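Local coordinates for protein folylpolyglutamate synthase (FolC) (PDB 6K8C) that probably adds glutamate to dihydropteroate and to tetrahydrofolates in ATP-dependent reactions, making dihydrofolate and folylpolyglutamates, at residues A[63-68]-A[266-271]; A[320-325]-A[353-357]. All blocks are in the same frame, centred on the assembly; numbering follows the deposited sequence.

Interaction 1: residues A[63-68]-A[266-271]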
ATOM      1  N   ARG A  63      -0.402   4.344   7.105  1.00 23.12           N
ATOM      2  CA  ARG A  63       0.648   4.137   8.096  1.00 23.29           C
ATOM      3  C   ARG A  63       0.898   5.404   8.904  1.00 22.47           C
ATOM      4  O   ARG A  63       1.191   5.329  10.102  1.00 21.72           O
ATOM      5  CB  ARG A  63       1.933   3.656   7.414  1.00 22.23           C
ATOM      6  CG  ARG A  63       3.036   3.214   8.395  1.00 21.64           C
ATOM      7  CD  ARG A  63       2.600   2.045   9.290  1.00 24.39           C
ATOM      8  NE  ARG A  63       2.215   0.889   8.490  1.00 25.24           N
ATOM      9  CZ  ARG A  63       3.067   0.007   7.982  1.00 28.25           C
ATOM     10  NH1 ARG A  63       4.369   0.124   8.205  1.00 24.69           N
ATOM     11  NH2 ARG A  63       2.611  -0.998   7.253  1.00 27.95           N
ATOM     12  N   PHE A  64       0.790   6.576   8.265  1.00 22.60           N
ATOM     13  CA  PHE A  64       0.889   7.841   8.993  1.00 18.06           C
ATOM     14  C   PHE A  64      -0.183   7.928  10.070  1.00 23.77           C
ATOM     15  O   PHE A  64       0.099   8.275  11.223  1.00 24.65           O
ATOM     16  CB  PHE A  64       0.747   9.024   8.026  1.00 18.64           C
ATOM     17  CG  PHE A  64       2.046   9.544   7.484  1.00 27.97           C
ATOM     18  CD1 PHE A  64       3.149   9.706   8.301  1.00 33.37           C
ATOM     19  CD2 PHE A  64       2.150   9.903   6.145  1.00 32.66           C
ATOM     20  CE1 PHE A  64       4.341  10.205   7.790  1.00 34.81           C
ATOM     21  CE2 PHE A  64       3.337  10.401   5.626  1.00 35.50           C
ATOM     22  CZ  PHE A  64       4.434  10.552   6.451  1.00 36.32           C
ATOM     23  N   LEU A  65      -1.430   7.613   9.705  1.00 21.86           N
ATOM     24  CA  LEU A  65      -2.509   7.587  10.689  1.00 20.37           C
ATOM     25  C   LEU A  65      -2.214   6.587  11.801  1.00 26.19           C
ATOM     26  O   LEU A  65      -2.397   6.890  12.986  1.00 25.05           O
ATOM     27  CB  LEU A  65      -3.832   7.254   9.999  1.00 18.70           C
ATOM     28  CG  LEU A  65      -5.069   7.076  10.885  1.00 23.98           C
ATOM     29  CD1 LEU A  65      -5.364   8.337  11.680  1.00 30.52           C
ATOM     30  CD2 LEU A  65      -6.273   6.698  10.041  1.00 23.56           C
ATOM     31  N   THR A  66      -1.757   5.384  11.429  1.00 24.47           N
ATOM     32  CA  THR A  66      -1.395   4.360  12.409  1.00 23.21           C
ATOM     33  C   THR A  66      -0.344   4.873  13.392  1.00 31.68           C
ATOM     34  O   THR A  66      -0.445   4.642  14.603  1.00 28.80           O
ATOM     35  CB  THR A  66      -0.882   3.106  11.686  1.00 20.80           C
ATOM     36  OG1 THR A  66      -1.924   2.557  10.868  1.00 24.27           O
ATOM     37  CG2 THR A  66      -0.423   2.035  12.687  1.00 25.99           C
ATOM     38  N   LEU A  67       0.683   5.560  12.881  1.00 25.16           N
ATOM     39  CA  LEU A  67       1.743   6.067  13.752  1.00 29.81           C
ATOM     40  C   LEU A  67       1.220   7.147  14.692  1.00 29.59           C
ATOM     41  O   LEU A  67       1.589   7.176  15.873  1.00 28.85           O
ATOM     42  CB  LEU A  67       2.909   6.605  12.920  1.00 24.33           C
ATOM     43  CG  LEU A  67       3.656   5.553  12.094  1.00 32.63           C
ATOM     44  CD1 LEU A  67       4.753   6.194  11.247  1.00 29.54           C
ATOM     45  CD2 LEU A  67       4.212   4.437  12.989  1.00 32.55           C
ATOM     46  N   LEU A  68       0.366   8.042  14.191  1.00 27.02           N
ATOM     47  CA  LEU A  68      -0.198   9.081  15.048  1.00 26.68           C
ATOM     48  C   LEU A  68      -1.036   8.473  16.167  1.00 29.94           C
ATOM     49  O   LEU A  68      -0.940   8.887  17.327  1.00 28.11           O
ATOM     50  CB  LEU A  68      -1.035  10.056  14.217  1.00 26.41           C
ATOM     51  CG  LEU A  68      -0.285  10.943  13.226  1.00 28.05           C
ATOM     52  CD1 LEU A  68      -1.240  11.496  12.180  1.00 28.14           C
ATOM     53  CD2 LEU A  68       0.448  12.068  13.948  1.00 34.61           C
ATOM     54  N   LEU A 266       6.437  12.903  16.132  1.00 40.69           N
ATOM     55  CA  LEU A 266       6.132  11.832  15.193  1.00 37.42           C
ATOM     56  C   LEU A 266       7.429  11.247  14.652  1.00 42.21           C
ATOM     57  O   LEU A 266       8.312  11.983  14.203  1.00 34.71           O
ATOM     58  CB  LEU A 266       5.262  12.355  14.050  1.00 34.72           C
ATOM     59  CG  LEU A 266       4.818  11.335  12.998  1.00 35.84           C
ATOM     60  CD1 LEU A 266       3.971  10.241  13.632  1.00 41.05           C
ATOM     61  CD2 LEU A 266       4.055  12.017  11.865  1.00 29.69           C
ATOM     62  N   LYS A 267       7.554   9.922  14.719  1.00 36.56           N
ATOM     63  CA  LYS A 267       8.742   9.260  14.218  1.00 29.85           C
ATOM     64  C   LYS A 267       8.764   9.316  12.692  1.00 30.48           C
ATOM     65  O   LYS A 267       7.723   9.479  12.052  1.00 34.03           O
ATOM     66  CB  LYS A 267       8.787   7.809  14.704  1.00 34.12           C
ATOM     67  CG  LYS A 267       7.732   6.911  14.074  1.00 31.94           C
ATOM     68  CD  LYS A 267       8.025   5.434  14.323  1.00 39.85           C
ATOM     69  CE  LYS A 267       7.941   5.102  15.797  1.00 37.53           C
ATOM     70  NZ  LYS A 267       8.192   3.651  16.052  1.00 49.98           N
ATOM     71  N   PRO A 268       9.947   9.210  12.086  1.00 35.85           N
ATOM     72  CA  PRO A 268      10.017   9.223  10.619  1.00 34.31           C
ATOM     73  C   PRO A 268       9.301   8.022  10.022  1.00 35.27           C
ATOM     74  O   PRO A 268       9.443   6.892  10.496  1.00 32.15           O
ATOM     75  CB  PRO A 268      11.523   9.180  10.332  1.00 36.99           C
ATOM     76  CG  PRO A 268      12.142   8.646  11.580  1.00 44.02           C
ATOM     77  CD  PRO A 268      11.280   9.138  12.703  1.00 37.66           C
ATOM     78  N   LEU A 269       8.524   8.276   8.968  1.00 35.90           N
ATOM     79  CA  LEU A 269       7.785   7.207   8.310  1.00 34.55           C
ATOM     80  C   LEU A 269       8.733   6.306   7.535  1.00 41.76           C
ATOM     81  O   LEU A 269       9.550   6.777   6.739  1.00 32.96           O
ATOM     82  CB  LEU A 269       6.724   7.775   7.364  1.00 30.57           C
ATOM     83  CG  LEU A 269       6.046   6.705   6.500  1.00 33.96           C
ATOM     84  CD1 LEU A 269       5.271   5.730   7.379  1.00 36.78           C
ATOM     85  CD2 LEU A 269       5.137   7.314   5.439  1.00 42.69           C
ATOM     86  N   ASN A 270       8.614   5.005   7.766  1.00 34.76           N
ATOM     87  CA  ASN A 270       9.360   3.999   7.027  1.00 41.84           C
ATOM     88  C   ASN A 270       8.387   2.919   6.585  1.00 40.65           C
ATOM     89  O   ASN A 270       7.648   2.370   7.409  1.00 48.31           O
ATOM     90  CB  ASN A 270      10.480   3.395   7.880  1.00 52.23           C
ATOM     91  CG  ASN A 270      11.116   2.182   7.232  1.00 54.97           C
ATOM     92  OD1 ASN A 270      10.677   1.053   7.440  1.00 55.43           O
ATOM     93  ND2 ASN A 270      12.159   2.411   6.441  1.00 57.04           N
ATOM     94  N   LEU A 271       8.369   2.634   5.289  1.00 34.82           N
ATOM     95  CA  LEU A 271       7.569   1.553   4.738  1.00 34.75           C
ATOM     96  C   LEU A 271       8.490   0.557   4.060  1.00 40.68           C
ATOM     97  O   LEU A 271       9.424   0.945   3.351  1.00 31.53           O
ATOM     98  CB  LEU A 271       6.535   2.061   3.735  1.00 32.99           C
ATOM     99  CG  LEU A 271       5.357   2.861   4.279  1.00 41.86           C
ATOM    100  CD1 LEU A 271       4.465   3.312   3.128  1.00 34.61           C
ATOM    101  CD2 LEU A 271       4.580   2.032   5.293  1.00 37.62           C
TER
HETATM  102  O   HOH W   1       6.261   1.904   9.649  1.00 34.94           O

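Interaction 2: residues A[320-325]-A[353-357]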
ATOM      1  N   ALA A 320       5.953   6.002 -18.253  1.00 37.81           N
ATOM      2  CA  ALA A 320       7.315   5.486 -18.190  1.00 39.68           C
ATOM      3  C   ALA A 320       8.323   6.513 -18.686  1.00 38.40           C
ATOM      4  O   ALA A 320       9.412   6.648 -18.117  1.00 30.02           O
ATOM      5  CB  ALA A 320       7.424   4.197 -19.001  1.00 40.90           C
ATOM      6  N   PHE A 321       7.973   7.250 -19.743  1.00 33.24           N
ATOM      7  CA  PHE A 321       8.903   8.211 -20.327  1.00 35.24           C
ATOM      8  C   PHE A 321       9.358   9.235 -19.294  1.00 27.16           C
ATOM      9  O   PHE A 321      10.561   9.460 -19.110  1.00 31.14           O
ATOM     10  CB  PHE A 321       8.250   8.906 -21.530  1.00 30.86           C
ATOM     11  CG  PHE A 321       9.057  10.041 -22.079  1.00 35.19           C
ATOM     12  CD1 PHE A 321      10.067   9.808 -22.997  1.00 32.16           C
ATOM     13  CD2 PHE A 321       8.810  11.347 -21.676  1.00 37.16           C
ATOM     14  CE1 PHE A 321      10.815  10.847 -23.507  1.00 37.74           C
ATOM     15  CE2 PHE A 321       9.560  12.392 -22.178  1.00 35.21           C
ATOM     16  CZ  PHE A 321      10.563  12.143 -23.094  1.00 34.20           C
ATOM     17  N   LEU A 322       8.406   9.871 -18.611  1.00 29.14           N
ATOM     18  CA  LEU A 322       8.755  10.921 -17.660  1.00 31.38           C
ATOM     19  C   LEU A 322       9.573  10.369 -16.498  1.00 29.03           C
ATOM     20  O   LEU A 322      10.550  10.992 -16.064  1.00 30.28           O
ATOM     21  CB  LEU A 322       7.486  11.600 -17.151  1.00 35.34           C
ATOM     22  CG  LEU A 322       7.676  12.766 -16.180  1.00 36.80           C
ATOM     23  CD1 LEU A 322       8.694  13.749 -16.732  1.00 38.08           C
ATOM     24  CD2 LEU A 322       6.343  13.450 -15.900  1.00 35.56           C
ATOM     25  N   VAL A 323       9.194   9.196 -15.991  1.00 31.38           N
ATOM     26  CA  VAL A 323       9.905   8.610 -14.858  1.00 30.58           C
ATOM     27  C   VAL A 323      11.354   8.322 -15.232  1.00 29.84           C
ATOM     28  O   VAL A 323      12.285   8.655 -14.488  1.00 28.25           O
ATOM     29  CB  VAL A 323       9.172   7.347 -14.375  1.00 40.56           C
ATOM     30  CG1 VAL A 323      10.119   6.420 -13.636  1.00 32.07           C
ATOM     31  CG2 VAL A 323       7.984   7.742 -13.505  1.00 34.61           C
ATOM     32  N   LEU A 324      11.570   7.725 -16.407  1.00 27.52           N
ATOM     33  CA  LEU A 324      12.929   7.437 -16.851  1.00 23.13           C
ATOM     34  C   LEU A 324      13.698   8.714 -17.167  1.00 26.43           C
ATOM     35  O   LEU A 324      14.916   8.778 -16.958  1.00 28.51           O
ATOM     36  CB  LEU A 324      12.893   6.511 -18.068  1.00 27.19           C
ATOM     37  CG  LEU A 324      12.311   5.123 -17.773  1.00 31.88           C
ATOM     38  CD1 LEU A 324      11.930   4.404 -19.056  1.00 33.07           C
ATOM     39  CD2 LEU A 324      13.303   4.301 -16.965  1.00 31.40           C
ATOM     40  N   GLU A 325      13.014   9.738 -17.689  1.00 26.78           N
ATOM     41  CA  GLU A 325      13.678  11.016 -17.923  1.00 28.85           C
ATOM     42  C   GLU A 325      14.144  11.639 -16.612  1.00 23.50           C
ATOM     43  O   GLU A 325      15.239  12.213 -16.540  1.00 26.48           O
ATOM     44  CB  GLU A 325      12.742  11.967 -18.668  1.00 29.75           C
ATOM     45  CG  GLU A 325      13.402  13.269 -19.078  1.00 32.62           C
ATOM     46  CD  GLU A 325      12.419  14.257 -19.680  1.00 40.98           C
ATOM     47  OE1 GLU A 325      11.458  14.654 -18.982  1.00 38.62           O
ATOM     48  OE2 GLU A 325      12.606  14.632 -20.856  1.00 47.76           O
ATOM     49  N   ILE A 353      11.192   3.943 -25.846  1.00 45.74           N
ATOM     50  CA  ILE A 353      11.299   5.051 -24.902  1.00 41.68           C
ATOM     51  C   ILE A 353      12.743   5.228 -24.464  1.00 38.29           C
ATOM     52  O   ILE A 353      13.266   6.350 -24.420  1.00 35.88           O
ATOM     53  CB  ILE A 353      10.366   4.814 -23.701  1.00 36.86           C
ATOM     54  CG1 ILE A 353       8.905   4.833 -24.154  1.00 43.63           C
ATOM     55  CG2 ILE A 353      10.619   5.853 -22.607  1.00 35.57           C
ATOM     56  CD1 ILE A 353       7.938   4.286 -23.129  1.00 38.46           C
ATOM     57  N   LEU A 354      13.415   4.119 -24.146  1.00 35.68           N
ATOM     58  CA  LEU A 354      14.805   4.192 -23.717  1.00 35.29           C
ATOM     59  C   LEU A 354      15.694   4.716 -24.834  1.00 36.75           C
ATOM     60  O   LEU A 354      16.663   5.440 -24.579  1.00 33.60           O
ATOM     61  CB  LEU A 354      15.272   2.814 -23.241  1.00 32.69           C
ATOM     62  CG  LEU A 354      14.512   2.320 -22.007  1.00 32.73           C
ATOM     63  CD1 LEU A 354      14.588   0.810 -21.874  1.00 38.09           C
ATOM     64  CD2 LEU A 354      15.049   3.000 -20.752  1.00 37.08           C
ATOM     65  N   GLU A 355      15.374   4.369 -26.082  1.00 36.79           N
ATOM     66  CA  GLU A 355      16.154   4.883 -27.203  1.00 41.87           C
ATOM     67  C   GLU A 355      15.905   6.374 -27.408  1.00 32.63           C
ATOM     68  O   GLU A 355      16.847   7.134 -27.653  1.00 34.32           O
ATOM     69  CB  GLU A 355      15.839   4.086 -28.470  1.00 49.64           C
ATOM     70  CG  GLU A 355      16.635   2.788 -28.576  1.00 46.45           C
ATOM     71  CD  GLU A 355      15.960   1.744 -29.448  1.00 63.41           C
ATOM     72  OE1 GLU A 355      15.181   2.126 -30.347  1.00 61.39           O
ATOM     73  OE2 GLU A 355      16.210   0.537 -29.235  1.00 58.21           O
ATOM     74  N   THR A 356      14.649   6.814 -27.295  1.00 38.14           N
ATOM     75  CA  THR A 356      14.365   8.246 -27.344  1.00 42.65           C
ATOM     76  C   THR A 356      15.152   8.996 -26.276  1.00 42.92           C
ATOM     77  O   THR A 356      15.658  10.097 -26.520  1.00 32.95           O
ATOM     78  CB  THR A 356      12.865   8.498 -27.165  1.00 36.76           C
ATOM     79  OG1 THR A 356      12.142   7.927 -28.262  1.00 38.64           O
ATOM     80  CG2 THR A 356      12.573   9.994 -27.087  1.00 41.07           C
ATOM     81  N   LEU A 357      15.287   8.402 -25.090  1.00 35.46           N
ATOM     82  CA  LEU A 357      15.954   9.073 -23.984  1.00 34.08           C
ATOM     83  C   LEU A 357      17.473   8.968 -24.042  1.00 27.57           C
ATOM     84  O   LEU A 357      18.154   9.688 -23.306  1.00 40.33           O
ATOM     85  CB  LEU A 357      15.434   8.505 -22.662  1.00 40.14           C
ATOM     86  CG  LEU A 357      14.037   9.024 -22.320  1.00 31.99           C
ATOM     87  CD1 LEU A 357      13.408   8.218 -21.202  1.00 29.40           C
ATOM     88  CD2 LEU A 357      14.086  10.513 -21.961  1.00 29.97           C
TER

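Interaction 1: residues A[63-68]-A[266-271]
With its CG opposite the backbone N (chi1 172°) and chi2 at 64°, Leu-269 turns one methyl to Phe-64 and the other to Arg-63 and Leu-67. Leu-269 CD2 stands over one face of the Phe-64 ring in a CH-pi contact, 3.7 Å from the centroid and 20° off the normal, while Leu-269 CB presses on Phe-64 CE1 at 3.4 Å. Leu-269 CD1 meets Arg-63 CG at 3.5 Å and touches Leu-67 CD1. Leu-266 CD1 touches Leu-67 CB and Leu-68 CD2. Helix 58-70 follows the glycine-rich P-loop after strand 48-53 in the Mur ligase middle domain, and segment 266-271 belongs to the loop from helix 241-254 to strand 276-279. Leu-244 and Ala-247 of helix 241-254 also pack on Phe-64. Bends at chi2 and chi3 curl the Arg-63 chain so that Leu-271 CD2 lies over one face of its guanidinium, 3.5 Å above the plane near the rim. In that plane, at the edge, Arg-63 NH1 donates to a water O at 3.0 Å, and the water donates to Asn-270 O at 2.7 Å. Arg-63 NE is hydrogen-bonded to His-78 ND1, and Phe-92 makes a cation-pi contact with the arginine.

Interaction 2: residues A[320-325]-A[353-357]
Phe-321 and Leu-324 of helix 320-327 pack against Ile-353 and Leu-357 of helix 347-357, two connecting helices of consecutive beta-alpha-beta crossovers in the Mur ligase C-terminal domain: strands 308-312, 331-336 and 361-363 run parallel side by side and the helices link them. The helix segments cross at -43°, with axes 10.1 Å apart at closest approach. Aliphatic contacts come first. Leu-324 CD1 meets Leu-354 CD2 at 3.8 Å and Ile-353 CG2 slightly farther off, and Leu-310 and Tyr-312 of strand 308-312 lie against Leu-324, so the same leucine touches both the neighbouring helix and the sheet. Ile-353 CG2, anti to its own N, approaches the helix backbone itself, 3.7 Å from Phe-321 CA, while Ile-353 CD1 touches Ala-320 CB. Phe-321, partly exposed, adds the aromatic contacts. Ile-353 CG2 sits at the edge of its ring, and Leu-357 CD2 comes to 3.6 Å from Phe-321 CE1. No hydrogen bond spans the two segments. The Leu-357 carbonyl O accepts one from Lys-328 NZ. Leu-357 splits its methyls over the opposing helix: CD2 touches Glu-325 CB, and CD1 rests 3.6 Å from Leu-324 CB.

Interaction 1 closes before interaction 2 opens along the chain, and the two do not touch: their centres are 33 Å apart and their nearest atoms about 18 Å. Each lies beside a different sheet. Helix 58-70 of interaction 1 follows strand 48-53 of the eight-stranded sheet, whereas interaction 2 joins helices between strands of the six-stranded sheet. Segment 266-271 provides the sequence link, since the chain leaves it for strand 276-279, an outermost strand of the second sheet. Interaction 1 packs the linking loop on the P-loop helix, whereas interaction 2 lies between two helices on one side of the six-stranded sheet. As in other Mur-type ligases, the active site probably lies between the two domains.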